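Local coordinates for protein beta-galactosidase (Streptococcus pneumoniae, PDB 4CUA) that belongs to an enzyme that hydrolyses terminal beta-galactose residues, this fragment being a carbohydrate-binding module that probably recognises galactose-containing glycans, at residues F21-V34 with N47-V61. Residues are numbered along the deposited sequence; the frame is centred on the assembly and turned at random.
Sequences FASDSNPSDPVSNV and NRWTNWNRSNPEASV. With CA (calcium ion), chain C; EDO (1,2-ethanediol), chain F; EDO (1,2-ethanediol), chain D; EDO (1,2-ethanediol), chain E.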
ATOM      1  N   PHE A  21       2.332   0.540   5.511  1.00  7.55           N
ATOM      2  CA  PHE A  21       3.794   0.454   5.527  1.00  7.72           C
ATOM      3  C   PHE A  21       4.272   0.586   4.068  1.00  7.73           C
ATOM      4  O   PHE A  21       3.538   0.352   3.113  1.00  7.20           O
ATOM      5  CB  PHE A  21       4.260  -0.865   6.159  1.00  8.91           C
ATOM      6  CG  PHE A  21       3.793  -2.113   5.417  1.00  8.35           C
ATOM      7  CD1 PHE A  21       4.520  -2.651   4.372  1.00  8.96           C
ATOM      8  CD2 PHE A  21       2.611  -2.789   5.799  1.00  8.21           C
ATOM      9  CE1 PHE A  21       4.119  -3.787   3.735  1.00  9.56           C
ATOM     10  CE2 PHE A  21       2.212  -3.897   5.138  1.00  8.69           C
ATOM     11  CZ  PHE A  21       2.943  -4.389   4.084  1.00  9.35           C
ATOM     12  N   ALA A  22       5.548   0.995   3.914  1.00  7.73           N
ATOM     13  CA  ALA A  22       6.171   1.118   2.621  1.00  8.26           C
ATOM     14  C   ALA A  22       7.598   0.706   2.698  1.00  9.10           C
ATOM     15  O   ALA A  22       8.221   0.823   3.752  1.00  8.94           O
ATOM     16  CB  ALA A  22       6.095   2.523   2.110  1.00  8.09           C
ATOM     17  N   SER A  23       8.123   0.201   1.590  1.00  8.88           N
ATOM     18  CA  SER A  23       9.563  -0.133   1.574  1.00  9.08           C
ATOM     19  C   SER A  23      10.425   1.134   1.748  1.00  9.11           C
ATOM     20  O   SER A  23      11.479   1.100   2.388  1.00  9.71           O
ATOM     21  CB  SER A  23       9.873  -0.806   0.248  1.00  8.75           C
ATOM     22  OG  SER A  23       9.493  -0.054  -0.849  1.00  9.36           O
ATOM     23  N   ASP A  24       9.992   2.238   1.185  1.00  9.06           N
ATOM     24  CA  ASP A  24      10.658   3.519   1.217  1.00  9.28           C
ATOM     25  C   ASP A  24       9.641   4.589   0.872  1.00  8.85           C
ATOM     26  O   ASP A  24       8.604   4.341   0.210  1.00  8.89           O
ATOM     27  CB  ASP A  24      11.832   3.563   0.227  1.00  9.47           C
ATOM     28  CG  ASP A  24      12.714   4.715   0.419  1.00 12.34           C
ATOM     29  OD1 ASP A  24      12.990   5.100   1.557  1.00 12.32           O
ATOM     30  OD2 ASP A  24      13.192   5.273  -0.651  1.00 14.54           O
ATOM     31  N   SER A  25       9.918   5.827   1.296  1.00  8.71           N
ATOM     32  CA  SER A  25       9.097   6.951   1.038  1.00  8.64           C
ATOM     33  C   SER A  25       9.841   8.275   0.883  1.00  8.29           C
ATOM     34  O   SER A  25      10.887   8.453   1.518  1.00  9.87           O
ATOM     35  CB  SER A  25       8.078   7.183   2.176  1.00  8.43           C
ATOM     36  OG  SER A  25       7.391   5.975   2.532  1.00  7.84           O
ATOM     37  N   ASN A  26       9.301   9.229   0.120  1.00  8.16           N
ATOM     38  CA  ASN A  26       9.719  10.572   0.255  1.00  8.85           C
ATOM     39  C   ASN A  26       9.319  11.030   1.667  1.00  9.45           C
ATOM     40  O   ASN A  26       8.159  10.949   2.021  1.00  9.71           O
ATOM     41  CB  ASN A  26       9.044  11.406  -0.820  1.00  9.73           C
ATOM     42  CG  ASN A  26       9.370  12.859  -0.733  1.00 11.79           C
ATOM     43  OD1 ASN A  26      10.489  13.210  -0.355  1.00 12.30           O
ATOM     44  ND2 ASN A  26       8.421  13.712  -1.002  1.00 11.47           N
ATOM     45  N   PRO A  27      10.253  11.506   2.503  1.00 10.02           N
ATOM     46  CA  PRO A  27       9.905  11.667   3.918  1.00 10.88           C
ATOM     47  C   PRO A  27       8.750  12.586   4.224  1.00 11.74           C
ATOM     48  O   PRO A  27       8.064  12.345   5.221  1.00 12.30           O
ATOM     49  CB  PRO A  27      11.207  12.155   4.522  1.00 11.88           C
ATOM     50  CG  PRO A  27      12.218  11.454   3.698  1.00 10.87           C
ATOM     51  CD  PRO A  27      11.706  11.551   2.300  1.00 11.12           C
ATOM     52  N   SER A  28       8.490  13.585   3.423  1.00 11.10           N
ATOM     53  CA  SER A  28       7.374  14.501   3.673  1.00 11.77           C
ATOM     54  C   SER A  28       6.035  13.920   3.174  1.00 10.39           C
ATOM     55  O   SER A  28       4.974  14.568   3.360  1.00 11.01           O
ATOM     56  CB  SER A  28       7.590  15.862   2.970  1.00 13.93           C
ATOM     57  OG  SER A  28       7.731  15.635   1.607  1.00 16.46           O
ATOM     58  N   ASP A  29       6.097  12.720   2.574  1.00  9.83           N
ATOM     59  CA  ASP A  29       4.936  11.987   2.065  1.00  9.31           C
ATOM     60  C   ASP A  29       4.869  10.612   2.738  1.00  8.68           C
ATOM     61  O   ASP A  29       4.976   9.577   2.065  1.00  8.52           O
ATOM     62  CB  ASP A  29       5.027  11.784   0.564  1.00  9.44           C
ATOM     63  CG  ASP A  29       4.948  13.053  -0.234  1.00  8.97           C
ATOM     64  OD1 ASP A  29       4.129  13.939   0.073  1.00  9.66           O
ATOM     65  OD2 ASP A  29       5.654  13.103  -1.295  1.00  9.96           O
ATOM     66  N   PRO A  30       4.702  10.597   4.059  1.00  9.07           N
ATOM     67  CA  PRO A  30       4.764   9.307   4.774  1.00  9.19           C
ATOM     68  C   PRO A  30       3.637   8.388   4.350  1.00  8.12           C
ATOM     69  O   PRO A  30       2.554   8.850   3.957  1.00  7.86           O
ATOM     70  CB  PRO A  30       4.590   9.695   6.218  1.00  9.11           C
ATOM     71  CG  PRO A  30       3.891  11.018   6.159  1.00  9.13           C
ATOM     72  CD  PRO A  30       4.468  11.703   4.967  1.00  9.16           C
ATOM     73  N   VAL A  31       3.839   7.086   4.442  1.00  7.72           N
ATOM     74  CA  VAL A  31       2.853   6.107   3.991  1.00  7.15           C
ATOM     75  C   VAL A  31       1.605   6.096   4.831  1.00  7.69           C
ATOM     76  O   VAL A  31       0.596   5.632   4.370  1.00  7.24           O
ATOM     77  CB  VAL A  31       3.516   4.697   3.889  1.00  7.66           C
ATOM     78  CG1 VAL A  31       3.704   4.096   5.253  1.00  7.83           C
ATOM     79  CG2 VAL A  31       2.691   3.791   2.955  1.00  7.67           C
ATOM     80  N   SER A  32       1.670   6.587   6.045  1.00  8.22           N
ATOM     81  CA  SER A  32       0.465   6.755   6.887  1.00  7.93           C
ATOM     82  C   SER A  32      -0.581   7.603   6.172  1.00  8.29           C
ATOM     83  O   SER A  32      -1.783   7.490   6.420  1.00  8.31           O
ATOM     84  CB  SER A  32       0.855   7.395   8.239  1.00  8.99           C
ATOM     85  OG  SER A  32       1.579   8.590   8.040  1.00 10.43           O
ATOM     86  N   ASN A  33      -0.175   8.435   5.205  1.00  7.38           N
ATOM     87  CA  ASN A  33      -1.141   9.121   4.362  1.00  7.16           C
ATOM     88  C   ASN A  33      -2.053   8.288   3.558  1.00  8.10           C
ATOM     89  O   ASN A  33      -3.039   8.783   3.053  1.00  8.19           O
ATOM     90  CB  ASN A  33      -0.441  10.086   3.424  1.00  7.66           C
ATOM     91  CG  ASN A  33       0.140  11.309   4.146  1.00  8.27           C
ATOM     92  OD1 ASN A  33      -0.317  11.698   5.234  1.00  9.53           O
ATOM     93  ND2 ASN A  33       1.071  11.959   3.505  1.00  8.67           N
ATOM     94  N   VAL A  34      -1.742   7.003   3.333  1.00  7.33           N
ATOM     95  CA  VAL A  34      -2.570   6.228   2.427  1.00  7.44           C
ATOM     96  C   VAL A  34      -3.815   5.572   3.086  1.00  7.21           C
ATOM     97  O   VAL A  34      -4.599   4.963   2.388  1.00  7.42           O
ATOM     98  CB  VAL A  34      -1.836   5.164   1.602  1.00  7.17           C
ATOM     99  CG1 VAL A  34      -0.595   5.759   0.916  1.00  7.50           C
ATOM    100  CG2 VAL A  34      -1.453   3.921   2.444  1.00  7.82           C
ATOM    101  N   ASN A  47      -1.888  15.316   0.120  1.00 10.12           N
ATOM    102  CA  ASN A  47      -2.082  14.151   0.995  1.00  8.65           C
ATOM    103  C   ASN A  47      -1.785  12.877   0.188  1.00  8.41           C
ATOM    104  O   ASN A  47      -2.548  12.483  -0.677  1.00  9.11           O
ATOM    105  CB  ASN A  47      -3.530  14.076   1.497  1.00  9.03           C
ATOM    106  CG  ASN A  47      -3.717  12.898   2.439  1.00  8.90           C
ATOM    107  OD1 ASN A  47      -4.098  11.797   1.998  1.00  9.02           O
ATOM    108  ND2 ASN A  47      -3.428  13.107   3.687  1.00 10.83           N
ATOM    109  N   ARG A  48      -0.604  12.337   0.380  1.00  7.77           N
ATOM    110  CA  ARG A  48      -0.151  11.231  -0.442  1.00  7.39           C
ATOM    111  C   ARG A  48       1.070  10.578   0.131  1.00  7.44           C
ATOM    112  O   ARG A  48       1.857  11.238   0.823  1.00  7.95           O
ATOM    113  CB  ARG A  48       0.084  11.699  -1.864  1.00  7.92           C
ATOM    114  CG  ARG A  48       0.989  12.917  -1.973  1.00  7.86           C
ATOM    115  CD  ARG A  48       1.183  13.299  -3.409  1.00  9.65           C
ATOM    116  NE  ARG A  48       1.978  14.503  -3.598  1.00  9.34           N
ATOM    117  CZ  ARG A  48       1.485  15.740  -3.651  1.00 10.16           C
ATOM    118  NH1 ARG A  48       0.216  16.007  -3.461  1.00 10.20           N
ATOM    119  NH2 ARG A  48       2.338  16.766  -3.836  1.00 11.84           N
ATOM    120  N   TRP A  49       1.239   9.266  -0.141  1.00  7.36           N
ATOM    121  CA  TRP A  49       2.535   8.652  -0.112  1.00  6.89           C
ATOM    122  C   TRP A  49       3.147   8.829  -1.482  1.00  7.57           C
ATOM    123  O   TRP A  49       2.467   8.736  -2.507  1.00  7.34           O
ATOM    124  CB  TRP A  49       2.420   7.160   0.161  1.00  6.87           C
ATOM    125  CG  TRP A  49       3.714   6.433  -0.115  1.00  6.54           C
ATOM    126  CD1 TRP A  49       4.708   6.251   0.743  1.00  7.31           C
ATOM    127  CD2 TRP A  49       4.108   5.820  -1.363  1.00  7.27           C
ATOM    128  NE1 TRP A  49       5.729   5.552   0.141  1.00  7.40           N
ATOM    129  CE2 TRP A  49       5.399   5.305  -1.154  1.00  7.53           C
ATOM    130  CE3 TRP A  49       3.518   5.699  -2.599  1.00  7.65           C
ATOM    131  CZ2 TRP A  49       6.094   4.614  -2.153  1.00  7.47           C
ATOM    132  CZ3 TRP A  49       4.211   4.995  -3.595  1.00  7.54           C
ATOM    133  CH2 TRP A  49       5.483   4.479  -3.352  1.00  8.09           C
ATOM    134  N   THR A  50       4.453   9.114  -1.516  1.00  7.58           N
ATOM    135  CA  THR A  50       5.206   8.988  -2.771  1.00  8.06           C
ATOM    136  C   THR A  50       6.570   8.491  -2.410  1.00  8.31           C
ATOM    137  O   THR A  50       6.978   8.548  -1.267  1.00  8.53           O
ATOM    138  CB  THR A  50       5.364  10.322  -3.522  1.00  8.41           C
ATOM    139  OG1 THR A  50       6.443  11.067  -2.962  1.00  9.16           O
ATOM    140  CG2 THR A  50       4.131  11.199  -3.553  1.00  9.41           C
ATOM    141  N   ASN A  51       7.280   8.048  -3.458  1.00  8.62           N
ATOM    142  CA  ASN A  51       8.732   7.796  -3.361  1.00  8.87           C
ATOM    143  C   ASN A  51       9.432   8.796  -4.302  1.00  8.79           C
ATOM    144  O   ASN A  51      10.476   8.445  -4.885  1.00  9.46           O
ATOM    145  CB  ASN A  51       9.111   6.380  -3.596  1.00  9.03           C
ATOM    146  CG  ASN A  51       8.759   5.869  -4.965  1.00  9.69           C
ATOM    147  OD1 ASN A  51       7.980   6.497  -5.676  1.00  9.85           O
ATOM    148  ND2 ASN A  51       9.294   4.680  -5.321  1.00 12.10           N
ATOM    149  N   TRP A  52       8.914   9.997  -4.393  1.00  8.60           N
ATOM    150  CA  TRP A  52       9.474  11.054  -5.240  1.00  9.43           C
ATOM    151  C   TRP A  52      10.932  11.296  -4.857  1.00 10.91           C
ATOM    152  O   TRP A  52      11.258  11.507  -3.735  1.00 10.64           O
ATOM    153  CB  TRP A  52       8.642  12.317  -5.115  1.00 10.71           C
ATOM    154  CG  TRP A  52       9.185  13.469  -5.894  1.00 12.37           C
ATOM    155  CD1 TRP A  52       8.990  13.712  -7.233  1.00 13.94           C
ATOM    156  CD2 TRP A  52       9.958  14.551  -5.386  1.00 14.91           C
ATOM    157  NE1 TRP A  52       9.652  14.878  -7.577  1.00 16.37           N
ATOM    158  CE2 TRP A  52      10.211  15.419  -6.467  1.00 15.12           C
ATOM    159  CE3 TRP A  52      10.478  14.868  -4.148  1.00 15.26           C
ATOM    160  CZ2 TRP A  52      11.011  16.579  -6.336  1.00 18.38           C
ATOM    161  CZ3 TRP A  52      11.268  16.043  -4.013  1.00 18.89           C
ATOM    162  CH2 TRP A  52      11.513  16.864  -5.104  1.00 17.95           C
ATOM    163  N   ASN A  53      11.780  11.289  -5.875  1.00 10.67           N
ATOM    164  CA  ASN A  53      13.212  11.562  -5.766  1.00 12.40           C
ATOM    165  C   ASN A  53      13.939  10.615  -4.831  1.00 13.83           C
ATOM    166  O   ASN A  53      14.980  10.985  -4.279  1.00 17.07           O
ATOM    167  CB  ASN A  53      13.423  13.006  -5.400  1.00 12.73           C
ATOM    168  CG  ASN A  53      14.843  13.467  -5.685  1.00 15.02           C
ATOM    169  OD1 ASN A  53      15.418  13.039  -6.673  1.00 13.94           O
ATOM    170  ND2 ASN A  53      15.406  14.287  -4.799  1.00 13.28           N
ATOM    171  N   ARG A  54      13.473   9.389  -4.654  1.00 12.09           N
ATOM    172  CA  ARG A  54      14.140   8.413  -3.826  1.00 12.09           C
ATOM    173  C   ARG A  54      15.013   7.549  -4.734  1.00 13.38           C
ATOM    174  O   ARG A  54      14.835   7.520  -5.960  1.00 16.93           O
ATOM    175  CB  ARG A  54      13.145   7.597  -2.951  1.00 12.25           C
ATOM    176  CG  ARG A  54      12.356   8.424  -1.970  1.00 12.13           C
ATOM    177  CD  ARG A  54      13.219   9.058  -0.885  1.00 11.08           C
ATOM    178  NE  ARG A  54      13.693   8.064   0.051  1.00 11.71           N
ATOM    179  CZ  ARG A  54      14.353   8.374   1.182  1.00 12.31           C
ATOM    180  NH1 ARG A  54      14.709   9.639   1.448  1.00 11.42           N
ATOM    181  NH2 ARG A  54      14.603   7.424   2.038  1.00 13.82           N
ATOM    182  N   SER A  55      15.934   6.831  -4.152  0.65 14.05           N
ATOM    183  CA  SER A  55      16.949   6.166  -4.944  0.65 14.39           C
ATOM    184  C   SER A  55      16.460   4.930  -5.689  0.65 13.90           C
ATOM    185  O   SER A  55      16.986   4.592  -6.756  0.65 14.80           O
ATOM    186  CB  SER A  55      18.128   5.825  -4.044  0.65 16.42           C
ATOM    187  OG  SER A  55      17.735   4.951  -2.980  0.65 19.96           O
ATOM    188  N   ASN A  56      15.479   4.197  -5.158  1.00 13.83           N
ATOM    189  CA  ASN A  56      15.013   2.980  -5.797  1.00 13.46           C
ATOM    190  C   ASN A  56      13.783   3.320  -6.617  1.00 15.80           C
ATOM    191  O   ASN A  56      12.832   3.900  -6.084  1.00 15.40           O
ATOM    192  CB  ASN A  56      14.643   1.882  -4.773  1.00 15.16           C
ATOM    193  CG  ASN A  56      14.445   0.503  -5.398  1.00 15.42           C
ATOM    194  OD1 ASN A  56      14.174   0.314  -6.593  1.00 16.17           O
ATOM    195  ND2 ASN A  56      14.555  -0.475  -4.538  1.00 17.24           N
ATOM    196  N   PRO A  57      13.784   2.967  -7.893  1.00 15.77           N
ATOM    197  CA  PRO A  57      12.577   3.263  -8.697  1.00 17.18           C
ATOM    198  C   PRO A  57      11.385   2.365  -8.356  1.00 15.51           C
ATOM    199  O   PRO A  57      10.272   2.673  -8.815  1.00 15.78           O
ATOM    200  CB  PRO A  57      13.031   2.997 -10.156  1.00 19.60           C
ATOM    201  CG  PRO A  57      14.183   2.061 -10.059  1.00 19.19           C
ATOM    202  CD  PRO A  57      14.883   2.429  -8.747  1.00 16.50           C
ATOM    203  N   GLU A  58      11.664   1.253  -7.704  1.00 14.48           N
ATOM    204  CA  GLU A  58      10.634   0.348  -7.209  1.00 13.96           C
ATOM    205  C   GLU A  58      10.380   0.547  -5.749  1.00 13.46           C
ATOM    206  O   GLU A  58      11.305   0.711  -4.953  1.00 13.70           O
ATOM    207  CB  GLU A  58      11.020  -1.102  -7.458  1.00 14.17           C
ATOM    208  CG  GLU A  58       9.874  -2.128  -7.181  1.00 15.85           C
ATOM    209  CD  GLU A  58      10.214  -3.607  -7.354  1.00 18.56           C
ATOM    210  OE1 GLU A  58      11.175  -4.092  -6.774  1.00 25.37           O
ATOM    211  OE2 GLU A  58       9.410  -4.308  -7.987  1.00 20.70           O
ATOM    212  N   ALA A  59       9.089   0.603  -5.347  1.00 10.90           N
ATOM    213  CA  ALA A  59       8.744   0.564  -3.919  1.00 10.11           C
ATOM    214  C   ALA A  59       7.397  -0.116  -3.746  1.00 10.17           C
ATOM    215  O   ALA A  59       6.621  -0.207  -4.671  1.00 10.59           O
ATOM    216  CB  ALA A  59       8.670   2.000  -3.344  1.00 10.81           C
ATOM    217  N   SER A  60       7.140  -0.581  -2.546  1.00  9.36           N
ATOM    218  CA  SER A  60       5.857  -1.207  -2.207  1.00  9.50           C
ATOM    219  C   SER A  60       5.211  -0.397  -1.107  1.00  9.32           C
ATOM    220  O   SER A  60       5.844   0.215  -0.246  1.00  9.06           O
ATOM    221  CB  SER A  60       6.055  -2.640  -1.759  1.00 10.11           C
ATOM    222  OG  SER A  60       6.997  -2.823  -0.737  1.00  9.72           O
ATOM    223  N   VAL A  61       3.878  -0.437  -1.145  1.00  8.44           N
ATOM    224  CA  VAL A  61       2.976   0.099  -0.126  1.00  7.73           C
ATOM    225  C   VAL A  61       1.997  -0.997   0.259  1.00  8.07           C
ATOM    226  O   VAL A  61       1.431  -1.636  -0.646  1.00  8.12           O
ATOM    227  CB  VAL A  61       2.190   1.276  -0.715  1.00  8.06           C
ATOM    228  CG1 VAL A  61       1.078   1.723   0.217  1.00  7.84           C
ATOM    229  CG2 VAL A  61       3.144   2.469  -1.000  1.00  9.19           C
TER
HETATM  230 CA    CA C2644      -4.962   9.709   2.282  1.00  7.43          CA
HETATM  231  C1  EDO F2647       1.601  15.487   3.415  1.00 14.77           C
HETATM  232  O1  EDO F2647       2.352  14.520   4.107  1.00 13.30           O
HETATM  233  C2  EDO F2647       1.991  15.499   1.947  1.00 14.49           C
HETATM  234  O2  EDO F2647       1.557  14.286   1.275  1.00 11.38           O
HETATM  235  C1  EDO D2645       5.244  15.058  -5.497  1.00 13.82           C
HETATM  236  O1  EDO D2645       4.682  16.358  -5.574  1.00 14.33           O
HETATM  237  C2  EDO D2645       5.853  14.749  -4.147  1.00 13.40           C
HETATM  238  O2  EDO D2645       4.768  14.742  -3.159  1.00 12.04           O
HETATM  239  C1  EDO E2646       9.142  -4.098   2.204  1.00 17.51           C
HETATM  240  O1  EDO E2646      10.093  -3.311   2.752  1.00 21.69           O
HETATM  241  C2  EDO E2646       7.757  -3.485   2.669  1.00 16.38           C
HETATM  242  O2  EDO E2646       6.837  -3.848   1.780  1.00 14.74           O
HETATM  243  O   HOH W   1      11.688   0.896  -2.216  1.00 15.95           O
HETATM  244  O   HOH W   2      14.857   4.116  -2.126  1.00 19.86           O
HETATM  245  O   HOH W   3      12.818  12.495  -1.674  1.00 14.63           O
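A22 and V61 form an antiparallel non-hydrogen-bonded pair where strand 19-22 meets strand 58-67, and beyond it 23-30 runs as loop and turn, then 3-10 from 31, beside 47-51, within the beta-sandwich expected of a galactose-binding-like domain. Past the strand end S23 holds S60 twice: its N donates to S60 O, and its OG, turned between N and carbonyl carbon (chi1 55°), accepts from S60 N at 2.9 Å. The W49 indole is buried where the segments meet, with V61 CG2 3.4 Å above its ring plane, over the centre, and V34 CG1 against its CB. D24 O lies in that plane, 3.1 Å from NE1, which gives it a bent bond (143°) and S25 OG a weak one; the main hydrogen bond of S25 OG goes to S113 O. R54 grips the D24 carboxylate side-on: NE meets OD2 almost straight (177°), NH2 meets OD1, and S25 O lies over one guanidinium face. D29 OD2 draws in N26 ND2 and T50 OG1 from opposite faces of its carboxylate, tying the N26-D29 turn to strand 49-50. N33 O and N47 OD1 each bind calcium at 2.3 Å, with D36, L38, T174 and E175 completing the site, while N33 ND2 donates to R48 O from above the carbonyl plane, at 2.9 Å.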